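Local coordinates for uncharacterized protein (Bacteroides caccae, PDB 3NO2) that is of unknown function but folds as a six-bladed beta-propeller whose sequence resembles the Mal s 1 allergenic protein-like family, at residues 69-74 against 92-97. Residues are numbered along the deposited sequence; the frame is centred on the assembly and turned at random.
Sequences WNIAAP and VAWCGH
One face of the W94 indole is covered by P74, whose CD sits over the six-membered ring, 3.4 Å from its centroid and 17° off the ring normal: a CH-pi contact. P74 CG lies 3.5 Å from W94 CZ2, and the two side chains cross at about a right angle. Proline suits this place because the CD hydrogens, made slightly positive by the adjoining nitrogen, meet the electron-rich face of an indole. The broad, flat indole also offers I71 an edge: the branched isoleucine puts its methyl CG2 near the ring plane, 4.4 Å from W94 CZ3. A73 CA lies obliquely to the ring, above its plane on the proline's side, and alanine's single methyl lets W94 CB come within 4.4 Å of A73 CB. The segments belong to consecutive blades of the six-bladed beta-propeller: 69-72 is part of the fourth, edge strand 67-72 of one four-stranded sheet, 92-95 part of the second strand of the next. No hydrogen bond joins the two segments. W94 reaches across with chi1 70°, its CG lodged between the backbone N and the carbonyl carbon. M79, from strand 78-84 of the W94 blade, touches both I71 and W94.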
# COMPACT_ATOMS: atom_id res chain seq x y z
N TRP A 69 -10.82 7.55 15.77
CA TRP A 69 -11.17 8.69 14.93
C TRP A 69 -11.44 8.20 13.52
O TRP A 69 -11.04 7.10 13.15
CB TRP A 69 -10.08 9.76 14.92
CG TRP A 69 -8.69 9.41 14.51
CD1 TRP A 69 -7.65 9.18 15.33
CD2 TRP A 69 -8.17 9.29 13.18
NE1 TRP A 69 -6.53 8.95 14.63
CE2 TRP A 69 -6.80 9.00 13.28
CE3 TRP A 69 -8.73 9.40 11.89
CZ2 TRP A 69 -5.98 8.83 12.16
CZ3 TRP A 69 -7.91 9.24 10.78
CH2 TRP A 69 -6.56 8.91 10.94
N ASN A 70 -12.10 9.06 12.75
CA ASN A 70 -12.53 8.76 11.38
C ASN A 70 -12.51 10.04 10.59
O ASN A 70 -12.90 11.12 11.11
CB ASN A 70 -13.95 8.22 11.38
CG ASN A 70 -14.44 7.84 10.04
OD1 ASN A 70 -13.89 6.91 9.43
ND2 ASN A 70 -15.43 8.55 9.50
N ILE A 71 -12.07 9.96 9.35
CA ILE A 71 -12.18 11.05 8.38
C ILE A 71 -12.89 10.53 7.15
O ILE A 71 -12.43 9.56 6.52
CB ILE A 71 -10.82 11.62 8.02
CG1 ILE A 71 -10.14 12.18 9.28
CG2 ILE A 71 -10.98 12.71 6.87
CD1 ILE A 71 -8.66 12.66 9.00
N ALA A 72 -14.01 11.14 6.78
CA ALA A 72 -14.74 10.79 5.58
C ALA A 72 -14.12 11.41 4.34
O ALA A 72 -13.66 12.58 4.37
CB ALA A 72 -16.20 11.25 5.72
N ALA A 73 -14.07 10.68 3.24
CA ALA A 73 -13.80 11.27 1.93
C ALA A 73 -15.04 12.05 1.47
O ALA A 73 -16.16 11.60 1.71
CB ALA A 73 -13.47 10.23 0.93
N PRO A 74 -14.85 13.17 0.78
CA PRO A 74 -16.00 13.84 0.19
C PRO A 74 -16.70 12.99 -0.85
O PRO A 74 -16.13 12.05 -1.36
CB PRO A 74 -15.39 15.10 -0.45
CG PRO A 74 -14.11 15.32 0.29
CD PRO A 74 -13.61 13.93 0.59
N VAL A 92 -2.97 10.21 5.34
CA VAL A 92 -4.09 9.68 4.57
C VAL A 92 -4.29 10.51 3.33
O VAL A 92 -3.86 11.67 3.27
CB VAL A 92 -5.37 9.60 5.39
CG1 VAL A 92 -5.19 8.70 6.65
CG2 VAL A 92 -5.91 11.00 5.77
N ALA A 93 -4.97 10.01 2.32
CA ALA A 93 -5.18 10.77 1.10
C ALA A 93 -6.36 10.23 0.30
O ALA A 93 -6.56 9.02 0.26
CB ALA A 93 -3.91 10.81 0.19
N TRP A 94 -7.06 11.15 -0.37
CA TRP A 94 -8.14 10.79 -1.25
C TRP A 94 -7.92 11.26 -2.68
O TRP A 94 -7.47 12.37 -2.96
CB TRP A 94 -9.52 11.22 -0.72
CG TRP A 94 -9.87 12.67 -0.69
CD1 TRP A 94 -10.15 13.50 -1.73
CD2 TRP A 94 -10.04 13.46 0.50
NE1 TRP A 94 -10.48 14.75 -1.28
CE2 TRP A 94 -10.44 14.74 0.09
CE3 TRP A 94 -9.92 13.19 1.86
CZ2 TRP A 94 -10.70 15.76 1.01
CZ3 TRP A 94 -10.22 14.21 2.79
CH2 TRP A 94 -10.58 15.47 2.33
N CYS A 95 -8.29 10.37 -3.60
CA CYS A 95 -8.44 10.68 -5.00
C CYS A 95 -9.64 11.56 -5.20
O CYS A 95 -10.67 11.35 -4.53
CB CYS A 95 -8.62 9.39 -5.80
SG CYS A 95 -7.27 8.18 -5.48
N GLY A 96 -9.55 12.52 -6.09
CA GLY A 96 -10.68 13.42 -6.35
C GLY A 96 -10.23 14.63 -7.12
O GLY A 96 -9.25 14.60 -7.90
N HIS A 97 -10.96 15.74 -6.91
CA HIS A 97 -10.77 17.02 -7.64
C HIS A 97 -11.01 18.17 -6.67
O HIS A 97 -12.16 18.67 -6.58
CB HIS A 97 -11.70 17.08 -8.84
CG HIS A 97 -11.40 16.02 -9.84
ND1 HIS A 97 -10.23 16.02 -10.55
CD2 HIS A 97 -12.07 14.90 -10.20
CE1 HIS A 97 -10.17 14.95 -11.31
NE2 HIS A 97 -11.27 14.24 -11.12